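Local structure of 4-alpha-glucanotransferase (Aquifex aeolicus, 1TZ7) at residues 30-35 with 467-472; 375-380 with 439-444; 455-460 with 481-486. The protein is an amylomaltase, a single-chain member of the 4-alpha-glucanotransferase family built round an eight-stranded parallel beta/alpha barrel. One frame throughout, in Å; residues are numbered along the deposited sequence.

Contact 1: 30-35 with 467-472; sequences VTSLPS and ARMNYP
Met469 faces Ser32 across a gap of 9.1 Å between their CA atoms, one residue in an irregular loop and the other closing a 3-10 turn over 30-32, and the two segments meet through their side chains. The turn is fastened by a backbone hydrogen bond from Leu33 N to Val30 O, and it presents Thr31 and Ser32 together to the thioether. The methionine reaches over by leaving its backbone with CG opposite N (chi1 -168°), bending at chi2 and then running extended through chi3. Its terminal methyl faces both hydroxyl groups: CE of Met469 lies 3.4 Å from OG of Ser32 and 3.7 Å from OG1 of Thr31. The sulfur stands further back, with SD of Met469 4.1 Å from OG of Ser32. Beside the methionine, the second loop is tied locally. Arg468 NE gives a hydrogen bond of 2.9 Å to Asn470 O, approaching from above that carbonyl plane, and Arg468 NH1 lies over the rim of one face of the Tyr471 ring. Arg468 NH2 and Asn470 ND2 both continue to Asp405. The meeting illustrates how an apolar arm can rest against buried hydroxyls while the hydrogen bond of Ser32 OG goes to Trp481 O. No hydrogen bond crosses between the two segments; the methyl, probably slightly polarised by the adjoining sulfur, offers the two oxygens van der Waals contact, and the directional bonding of Ser32 is made elsewhere.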
loop_
_atom_site.group_PDB
_atom_site.type_symbol
_atom_site.label_atom_id
_atom_site.label_comp_id
_atom_site.label_asym_id
_atom_site.label_seq_id
_atom_site.Cartn_x
_atom_site.Cartn_y
_atom_site.Cartn_z
ATOM N N VAL A 30 -3.401 -1.395 -8.143
ATOM C CA VAL A 30 -4.610 -1.869 -8.801
ATOM C C VAL A 30 -5.321 -0.734 -9.559
ATOM O O VAL A 30 -5.856 -0.951 -10.635
ATOM C CB VAL A 30 -5.590 -2.513 -7.775
ATOM C CG1 VAL A 30 -6.886 -2.917 -8.448
ATOM C CG2 VAL A 30 -4.933 -3.737 -7.097
ATOM N N THR A 31 -5.310 0.476 -8.987
ATOM C CA THR A 31 -6.026 1.619 -9.586
ATOM C C THR A 31 -5.480 1.961 -10.965
ATOM O O THR A 31 -6.204 2.473 -11.810
ATOM C CB THR A 31 -5.935 2.872 -8.678
ATOM O OG1 THR A 31 -4.561 3.207 -8.438
ATOM C CG2 THR A 31 -6.514 2.600 -7.292
ATOM N N SER A 32 -4.195 1.678 -11.182
ATOM C CA SER A 32 -3.511 2.060 -12.420
ATOM C C SER A 32 -3.838 1.124 -13.596
ATOM O O SER A 32 -3.532 1.439 -14.746
ATOM C CB SER A 32 -1.996 2.102 -12.198
ATOM O OG SER A 32 -1.658 3.057 -11.216
ATOM N N LEU A 33 -4.461 -0.017 -13.301
ATOM C CA LEU A 33 -4.936 -0.941 -14.353
ATOM C C LEU A 33 -5.915 -0.215 -15.280
ATOM O O LEU A 33 -6.710 0.607 -14.822
ATOM C CB LEU A 33 -5.652 -2.145 -13.723
ATOM C CG LEU A 33 -4.929 -3.486 -13.456
ATOM C CD1 LEU A 33 -3.513 -3.620 -13.953
ATOM C CD2 LEU A 33 -5.139 -4.046 -12.044
ATOM N N PRO A 34 -5.859 -0.520 -16.585
ATOM C CA PRO A 34 -6.702 0.159 -17.581
ATOM C C PRO A 34 -8.126 -0.428 -17.706
ATOM O O PRO A 34 -8.579 -0.714 -18.815
ATOM C CB PRO A 34 -5.921 -0.046 -18.882
ATOM C CG PRO A 34 -5.227 -1.364 -18.700
ATOM C CD PRO A 34 -4.965 -1.517 -17.206
ATOM N N SER A 35 -8.815 -0.586 -16.582
ATOM C CA SER A 35 -10.176 -1.109 -16.586
ATOM C C SER A 35 -11.160 -0.039 -17.067
ATOM O O SER A 35 -10.877 1.153 -16.976
ATOM C CB SER A 35 -10.565 -1.585 -15.189
ATOM O OG SER A 35 -9.615 -2.509 -14.685
ATOM N N ALA A 467 3.486 11.045 -15.275
ATOM C CA ALA A 467 2.984 9.742 -14.815
ATOM C C ALA A 467 3.387 9.450 -13.359
ATOM O O ALA A 467 3.272 8.321 -12.895
ATOM C CB ALA A 467 3.489 8.636 -15.730
ATOM N N ARG A 468 3.853 10.472 -12.651
ATOM C CA ARG A 468 4.207 10.324 -11.241
ATOM C C ARG A 468 2.964 9.972 -10.408
ATOM O O ARG A 468 1.936 10.638 -10.499
ATOM C CB ARG A 468 4.834 11.613 -10.716
ATOM C CG ARG A 468 5.398 11.495 -9.319
ATOM C CD ARG A 468 6.214 12.713 -8.870
ATOM N NE ARG A 468 6.708 12.551 -7.508
ATOM C CZ ARG A 468 7.613 13.333 -6.940
ATOM N NH1 ARG A 468 8.138 14.348 -7.611
ATOM N NH2 ARG A 468 7.997 13.099 -5.694
ATOM N N MET A 469 3.073 8.928 -9.606
ATOM C CA MET A 469 1.948 8.455 -8.818
ATOM C C MET A 469 1.674 9.398 -7.643
ATOM O O MET A 469 0.555 9.861 -7.465
ATOM C CB MET A 469 2.216 7.034 -8.304
ATOM C CG MET A 469 0.992 6.341 -7.724
ATOM S SD MET A 469 -0.382 6.190 -8.916
ATOM C CE MET A 469 -1.244 4.747 -8.241
ATOM N N ASN A 470 2.707 9.686 -6.851
ATOM C CA ASN A 470 2.545 10.539 -5.657
ATOM C C ASN A 470 3.695 11.518 -5.461
ATOM O O ASN A 470 4.862 11.187 -5.696
ATOM C CB ASN A 470 2.386 9.679 -4.398
ATOM C CG ASN A 470 2.236 10.519 -3.126
ATOM O OD1 ASN A 470 1.342 11.354 -3.026
ATOM N ND2 ASN A 470 3.117 10.290 -2.153
ATOM N N TYR A 471 3.343 12.726 -5.018
ATOM C CA TYR A 471 4.305 13.761 -4.671
ATOM C C TYR A 471 4.183 14.055 -3.166
ATOM O O TYR A 471 3.288 14.781 -2.748
ATOM C CB TYR A 471 4.002 15.036 -5.486
ATOM C CG TYR A 471 5.183 15.983 -5.665
ATOM C CD1 TYR A 471 5.938 16.412 -4.569
ATOM C CD2 TYR A 471 5.531 16.461 -6.931
ATOM C CE1 TYR A 471 7.016 17.285 -4.732
ATOM C CE2 TYR A 471 6.606 17.334 -7.104
ATOM C CZ TYR A 471 7.344 17.742 -6.002
ATOM O OH TYR A 471 8.408 18.604 -6.167
ATOM N N PRO A 472 5.073 13.478 -2.359
ATOM C CA PRO A 472 5.006 13.642 -0.900
ATOM C C PRO A 472 5.030 15.109 -0.484
ATOM O O PRO A 472 5.763 15.907 -1.079
ATOM C CB PRO A 472 6.271 12.920 -0.402
ATOM C CG PRO A 472 6.628 11.981 -1.482
ATOM C CD PRO A 472 6.204 12.628 -2.765
#

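Contact 2: 375-380 with 439-444; sequences RVIEFA and EELIRL
Ile377 meets Leu441 and Leu444 on the outer layer of a beta/alpha barrel, where the chain leaving strand 373-376 turns through a short 3-10 segment and packs against helix 437-447. On another side of that helix, Arg443 and Glu439 form a salt bridge one turn apart, its weak hydrogen bond running from NH2 of Arg443 to OE1 of Glu439, which lies in the guanidinium plane. The isoleucine supplies two branches with separate partners. Its longer arm, CG1 pointing away from the backbone N (chi1 -162°) and extended again at chi2, drives CD1 into the helix surface at about a right angle to the side chain of Leu444. There CD1 of Ile377 comes within 3.4 Å of CB of Leu444, closer than carbon atoms usually stand, and 3.8 Å from the backbone O of Leu441. Leu444 has both side-chain torsions away from staggered values; its other neighbours include Tyr427 and Leu428 of helix 418-428 and a (4S)-2-methyl-2,4-pentanediol molecule about 4 Å from the side chain of Leu444, probably from the crystallisation liquor. Leu441 also touches Ile409 and Trp412 of helix 409-414, which makes the contact part of a wider apolar layer. The shorter branch of the isoleucine makes a looser approach to Leu441, whose side chain slants across it: CG2 of Ile377 is 4.1 Å from CD1 of Leu441.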
loop_
_atom_site.group_PDB
_atom_site.type_symbol
_atom_site.label_atom_id
_atom_site.label_comp_id
_atom_site.label_asym_id
_atom_site.label_seq_id
_atom_site.Cartn_x
_atom_site.Cartn_y
_atom_site.Cartn_z
ATOM N N ARG A 375 16.345 -0.620 -1.817
ATOM C CA ARG A 375 17.257 0.280 -2.522
ATOM C C ARG A 375 16.608 0.785 -3.805
ATOM O O ARG A 375 15.794 0.101 -4.410
ATOM C CB ARG A 375 18.571 -0.429 -2.852
ATOM C CG ARG A 375 19.282 -1.023 -1.652
ATOM C CD ARG A 375 19.962 0.002 -0.756
ATOM N NE ARG A 375 20.405 -0.603 0.497
ATOM C CZ ARG A 375 21.561 -1.260 0.658
ATOM N NH1 ARG A 375 21.865 -1.781 1.837
ATOM N NH2 ARG A 375 22.413 -1.390 -0.356
ATOM N N VAL A 376 16.981 1.988 -4.209
ATOM C CA VAL A 376 16.366 2.648 -5.352
ATOM C C VAL A 376 17.458 3.289 -6.188
ATOM O O VAL A 376 18.189 4.142 -5.709
ATOM C CB VAL A 376 15.347 3.742 -4.895
ATOM C CG1 VAL A 376 14.573 4.295 -6.088
ATOM C CG2 VAL A 376 14.381 3.173 -3.860
ATOM N N ILE A 377 17.574 2.869 -7.441
ATOM C CA ILE A 377 18.694 3.304 -8.280
ATOM C C ILE A 377 18.608 4.795 -8.616
ATOM O O ILE A 377 19.611 5.419 -8.962
ATOM C CB ILE A 377 18.774 2.461 -9.569
ATOM C CG1 ILE A 377 20.155 2.611 -10.210
ATOM C CG2 ILE A 377 17.678 2.865 -10.551
ATOM C CD1 ILE A 377 20.526 1.487 -11.109
ATOM N N GLU A 378 17.410 5.362 -8.498
ATOM C CA GLU A 378 17.218 6.809 -8.675
ATOM C C GLU A 378 18.004 7.636 -7.629
ATOM O O GLU A 378 18.329 8.797 -7.866
ATOM C CB GLU A 378 15.727 7.154 -8.596
ATOM C CG GLU A 378 15.387 8.517 -9.150
ATOM C CD GLU A 378 13.900 8.749 -9.251
ATOM O OE1 GLU A 378 13.390 9.638 -8.541
ATOM O OE2 GLU A 378 13.239 8.044 -10.045
ATOM N N PHE A 379 18.294 7.022 -6.479
ATOM C CA PHE A 379 19.057 7.684 -5.401
ATOM C C PHE A 379 20.578 7.448 -5.523
ATOM O O PHE A 379 21.337 7.839 -4.643
ATOM C CB PHE A 379 18.597 7.168 -4.024
ATOM C CG PHE A 379 17.170 7.547 -3.659
ATOM C CD1 PHE A 379 16.493 6.840 -2.670
ATOM C CD2 PHE A 379 16.518 8.606 -4.289
ATOM C CE1 PHE A 379 15.192 7.176 -2.320
ATOM C CE2 PHE A 379 15.216 8.941 -3.938
ATOM C CZ PHE A 379 14.555 8.223 -2.951
ATOM N N ALA A 380 21.014 6.811 -6.610
ATOM C CA ALA A 380 22.366 6.223 -6.661
ATOM C C ALA A 380 23.451 7.215 -7.107
ATOM O O ALA A 380 24.644 6.962 -6.921
ATOM C CB ALA A 380 22.376 5.000 -7.566
ATOM N N GLU A 439 16.069 2.094 -19.904
ATOM C CA GLU A 439 16.613 0.790 -20.261
ATOM C C GLU A 439 17.943 0.540 -19.546
ATOM O O GLU A 439 18.183 -0.550 -19.033
ATOM C CB GLU A 439 16.814 0.702 -21.772
ATOM C CG GLU A 439 17.256 -0.665 -22.262
ATOM C CD GLU A 439 17.596 -0.673 -23.740
ATOM O OE1 GLU A 439 18.440 -1.494 -24.148
ATOM O OE2 GLU A 439 17.019 0.142 -24.495
ATOM N N GLU A 440 18.803 1.557 -19.523
ATOM C CA GLU A 440 20.138 1.424 -18.936
ATOM C C GLU A 440 20.054 1.156 -17.441
ATOM O O GLU A 440 20.838 0.364 -16.895
ATOM C CB GLU A 440 20.970 2.689 -19.196
ATOM C CG GLU A 440 22.234 2.449 -20.003
ATOM C CD GLU A 440 21.969 1.702 -21.291
ATOM O OE1 GLU A 440 22.236 0.482 -21.339
ATOM O OE2 GLU A 440 21.494 2.333 -22.256
ATOM N N LEU A 441 19.101 1.804 -16.777
ATOM C CA LEU A 441 18.967 1.689 -15.331
ATOM C C LEU A 441 18.222 0.430 -14.948
ATOM O O LEU A 441 18.457 -0.130 -13.885
ATOM C CB LEU A 441 18.255 2.924 -14.756
ATOM C CG LEU A 441 19.019 4.257 -14.881
ATOM C CD1 LEU A 441 18.579 5.239 -13.814
ATOM C CD2 LEU A 441 20.521 4.041 -14.815
ATOM N N ILE A 442 17.318 -0.019 -15.815
ATOM C CA ILE A 442 16.688 -1.319 -15.639
ATOM C C ILE A 442 17.753 -2.422 -15.667
ATOM O O ILE A 442 17.757 -3.302 -14.821
ATOM C CB ILE A 442 15.621 -1.562 -16.730
ATOM C CG1 ILE A 442 14.347 -0.765 -16.410
ATOM C CG2 ILE A 442 15.284 -3.054 -16.834
ATOM C CD1 ILE A 442 13.427 -0.566 -17.606
ATOM N N ARG A 443 18.657 -2.353 -16.643
ATOM C CA ARG A 443 19.761 -3.317 -16.745
ATOM C C ARG A 443 20.616 -3.332 -15.476
ATOM O O ARG A 443 20.996 -4.390 -15.000
ATOM C CB ARG A 443 20.641 -2.999 -17.943
ATOM C CG ARG A 443 20.048 -3.408 -19.276
ATOM C CD ARG A 443 20.937 -3.088 -20.461
ATOM N NE ARG A 443 20.256 -3.303 -21.735
ATOM C CZ ARG A 443 20.290 -4.441 -22.428
ATOM N NH1 ARG A 443 20.973 -5.485 -21.975
ATOM N NH2 ARG A 443 19.637 -4.534 -23.581
ATOM N N LEU A 444 20.913 -2.144 -14.940
ATOM C CA LEU A 444 21.736 -2.020 -13.724
ATOM C C LEU A 444 21.040 -2.680 -12.520
ATOM O O LEU A 444 21.680 -3.345 -11.702
ATOM C CB LEU A 444 22.008 -0.537 -13.416
ATOM C CG LEU A 444 23.425 0.037 -13.661
ATOM C CD1 LEU A 444 24.260 -0.819 -14.572
ATOM C CD2 LEU A 444 23.329 1.445 -14.199
#

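Contact 3: 455-460 with 481-486; sequences IQMQDL and WRIKED
Met457 and Gln458, at the start of a short helix, meet Trp481 in two ways, Met457 at its edge and Gln458 over one face, and Met457 also reaches Ile483. The segment begins with Ile455 in strand 452-456. Gln456 follows at the N-cap position, and its backbone O takes two hydrogen bonds, from Asp459 N at 2.9 Å and from Leu460 N at 3.3 Å. In Met457, CG lies opposite the backbone N (chi1 -174°), which puts it 4.0 Å from CH2 of Trp481, near the plane of the indole; the bend at chi2 then turns the sulfur and CE toward Ile483, where CE of Met457 touches CD1 of Ile483 at 3.8 Å. CG of Gln458 stands 3.6 Å above the centroid of the Trp481 six-membered ring, a CH-pi contact almost exactly along the ring normal, and the bend at chi2 (97°) lays the amide flat on the indole, the planes only 4° apart. NE2 of Gln458 passes 3.5 Å from CE3 of Trp481 and donates to Ala467 O, a bond that should help hold the amide in this stacked position. On the opposite face of the indole, Ile483 N lies above the rim. Asp459 turns to Thr401, Ser402 and Ile409 N, beyond the neighbouring strand 397-400, and Leu460 packs on Ile26 of strand 23-27; the short helix thus continues from a barrel strand flanked by those two, with Asp459 also touching Asn438 of helix 437-447.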
loop_
_atom_site.group_PDB
_atom_site.type_symbol
_atom_site.label_atom_id
_atom_site.label_comp_id
_atom_site.label_asym_id
_atom_site.label_seq_id
_atom_site.Cartn_x
_atom_site.Cartn_y
_atom_site.Cartn_z
ATOM N N ILE A 455 10.677 -3.240 -11.052
ATOM C CA ILE A 455 10.562 -2.105 -11.967
ATOM C C ILE A 455 9.198 -1.447 -11.779
ATOM O O ILE A 455 8.179 -2.110 -11.873
ATOM C CB ILE A 455 10.693 -2.596 -13.431
ATOM C CG1 ILE A 455 11.967 -3.435 -13.609
ATOM C CG2 ILE A 455 10.694 -1.419 -14.394
ATOM C CD1 ILE A 455 11.963 -4.287 -14.860
ATOM N N GLN A 456 9.179 -0.139 -11.527
ATOM C CA GLN A 456 7.920 0.598 -11.559
ATOM C C GLN A 456 7.376 0.608 -12.983
ATOM O O GLN A 456 8.124 0.794 -13.935
ATOM C CB GLN A 456 8.085 2.039 -11.034
ATOM C CG GLN A 456 6.769 2.619 -10.480
ATOM C CD GLN A 456 6.882 4.065 -9.992
ATOM O OE1 GLN A 456 5.927 4.603 -9.425
ATOM N NE2 GLN A 456 8.031 4.689 -10.214
ATOM N N MET A 457 6.073 0.400 -13.118
ATOM C CA MET A 457 5.461 0.211 -14.431
ATOM C C MET A 457 5.756 1.401 -15.339
ATOM O O MET A 457 6.006 1.230 -16.523
ATOM C CB MET A 457 3.949 0.014 -14.297
ATOM C CG MET A 457 3.252 -0.330 -15.608
ATOM S SD MET A 457 3.765 -1.941 -16.259
ATOM C CE MET A 457 2.520 -2.208 -17.500
ATOM N N GLN A 458 5.739 2.606 -14.764
ATOM C CA GLN A 458 5.982 3.840 -15.526
ATOM C C GLN A 458 7.362 3.836 -16.188
ATOM O O GLN A 458 7.549 4.426 -17.257
ATOM C CB GLN A 458 5.864 5.069 -14.607
ATOM C CG GLN A 458 4.448 5.356 -14.122
ATOM C CD GLN A 458 4.179 4.792 -12.735
ATOM O OE1 GLN A 458 4.509 3.645 -12.457
ATOM N NE2 GLN A 458 3.585 5.599 -11.869
ATOM N N ASP A 459 8.329 3.185 -15.544
ATOM C CA ASP A 459 9.682 3.060 -16.097
ATOM C C ASP A 459 9.710 2.071 -17.263
ATOM O O ASP A 459 10.375 2.306 -18.274
ATOM C CB ASP A 459 10.664 2.614 -15.013
ATOM C CG ASP A 459 10.836 3.649 -13.915
ATOM O OD1 ASP A 459 10.524 4.840 -14.154
ATOM O OD2 ASP A 459 11.274 3.366 -12.782
ATOM N N LEU A 460 8.984 0.968 -17.113
ATOM C CA LEU A 460 8.824 -0.003 -18.194
ATOM C C LEU A 460 8.240 0.670 -19.437
ATOM O O LEU A 460 8.613 0.343 -20.567
ATOM C CB LEU A 460 7.909 -1.146 -17.748
ATOM C CG LEU A 460 8.261 -2.565 -18.219
ATOM C CD1 LEU A 460 7.058 -3.483 -18.045
ATOM C CD2 LEU A 460 8.739 -2.583 -19.659
ATOM N N TRP A 481 -2.573 8.207 -11.561
ATOM C CA TRP A 481 -1.998 7.703 -12.816
ATOM C C TRP A 481 -2.552 6.340 -13.173
ATOM O O TRP A 481 -2.656 5.462 -12.323
ATOM C CB TRP A 481 -0.476 7.609 -12.758
ATOM C CG TRP A 481 0.080 7.004 -14.029
ATOM C CD1 TRP A 481 0.203 7.618 -15.245
ATOM C CD2 TRP A 481 0.541 5.660 -14.215
ATOM N NE1 TRP A 481 0.728 6.744 -16.169
ATOM C CE2 TRP A 481 0.946 5.535 -15.563
ATOM C CE3 TRP A 481 0.665 4.542 -13.374
ATOM C CZ2 TRP A 481 1.463 4.348 -16.085
ATOM C CZ3 TRP A 481 1.178 3.369 -13.898
ATOM C CH2 TRP A 481 1.568 3.282 -15.242
ATOM N N ARG A 482 -2.892 6.165 -14.446
ATOM C CA ARG A 482 -3.295 4.864 -14.970
ATOM C C ARG A 482 -2.577 4.564 -16.273
ATOM O O ARG A 482 -2.208 5.477 -17.021
ATOM C CB ARG A 482 -4.810 4.831 -15.210
ATOM C CG ARG A 482 -5.648 5.064 -13.968
ATOM C CD ARG A 482 -6.957 4.286 -13.955
ATOM N NE ARG A 482 -7.878 4.738 -14.995
ATOM C CZ ARG A 482 -8.755 3.952 -15.619
ATOM N NH1 ARG A 482 -9.547 4.459 -16.546
ATOM N NH2 ARG A 482 -8.840 2.657 -15.317
ATOM N N ILE A 483 -2.386 3.284 -16.544
ATOM C CA ILE A 483 -1.979 2.823 -17.863
ATOM C C ILE A 483 -3.013 3.245 -18.893
ATOM O O ILE A 483 -4.212 3.024 -18.701
ATOM C CB ILE A 483 -1.832 1.271 -17.863
ATOM C CG1 ILE A 483 -0.697 0.843 -16.928
ATOM C CG2 ILE A 483 -1.578 0.757 -19.271
ATOM C CD1 ILE A 483 -0.787 -0.625 -16.483
ATOM N N LYS A 484 -2.543 3.856 -19.988
ATOM C CA LYS A 484 -3.419 4.291 -21.083
ATOM C C LYS A 484 -3.063 3.592 -22.413
ATOM O O LYS A 484 -3.770 3.747 -23.409
ATOM C CB LYS A 484 -3.319 5.813 -21.275
ATOM C CG LYS A 484 -3.769 6.630 -20.073
ATOM C CD LYS A 484 -3.376 8.107 -20.224
ATOM C CE LYS A 484 -3.164 8.776 -18.872
ATOM N NZ LYS A 484 -1.922 8.300 -18.193
ATOM N N GLU A 485 -1.967 2.834 -22.415
ATOM C CA GLU A 485 -1.434 2.244 -23.649
ATOM C C GLU A 485 -1.405 0.717 -23.548
ATOM O O GLU A 485 -1.591 0.158 -22.471
ATOM C CB GLU A 485 -0.016 2.780 -23.923
ATOM C CG GLU A 485 1.045 2.277 -22.935
ATOM C CD GLU A 485 2.340 3.078 -22.998
ATOM O OE1 GLU A 485 3.291 2.625 -23.674
ATOM O OE2 GLU A 485 2.407 4.153 -22.369
ATOM N N ASP A 486 -1.168 0.053 -24.679
ATOM C CA ASP A 486 -1.000 -1.404 -24.699
ATOM C C ASP A 486 0.399 -1.782 -24.211
ATOM O O ASP A 486 1.355 -1.803 -24.986
ATOM C CB ASP A 486 -1.232 -1.957 -26.115
ATOM C CG ASP A 486 -1.159 -3.493 -26.171
ATOM O OD1 ASP A 486 -1.026 -4.135 -25.104
ATOM O OD2 ASP A 486 -1.223 -4.132 -27.236
#

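Contact 3 touches both others, whereas contacts 1 and 2 do not meet. Contacts 1 and 3 are neighbours, their centres 8 Å apart, and their segments alternate along the chain; Ser32 O and Ile483 N, 2.8 Å apart, probably form a hydrogen bond that joins them. Contact 2 is nested within the long excursion between 30-35 and 467-472, and its centre lies about 20 Å from that of contact 1 and 17 Å from that of contact 3, which follows it along the chain. Helix 437-447 leads into strand 452-456, and Ile442 packs on Ile455. The first barrel strand, 23-27, lies beside the last, 452-456, so N- and C-terminal parts of the sequence are joined here.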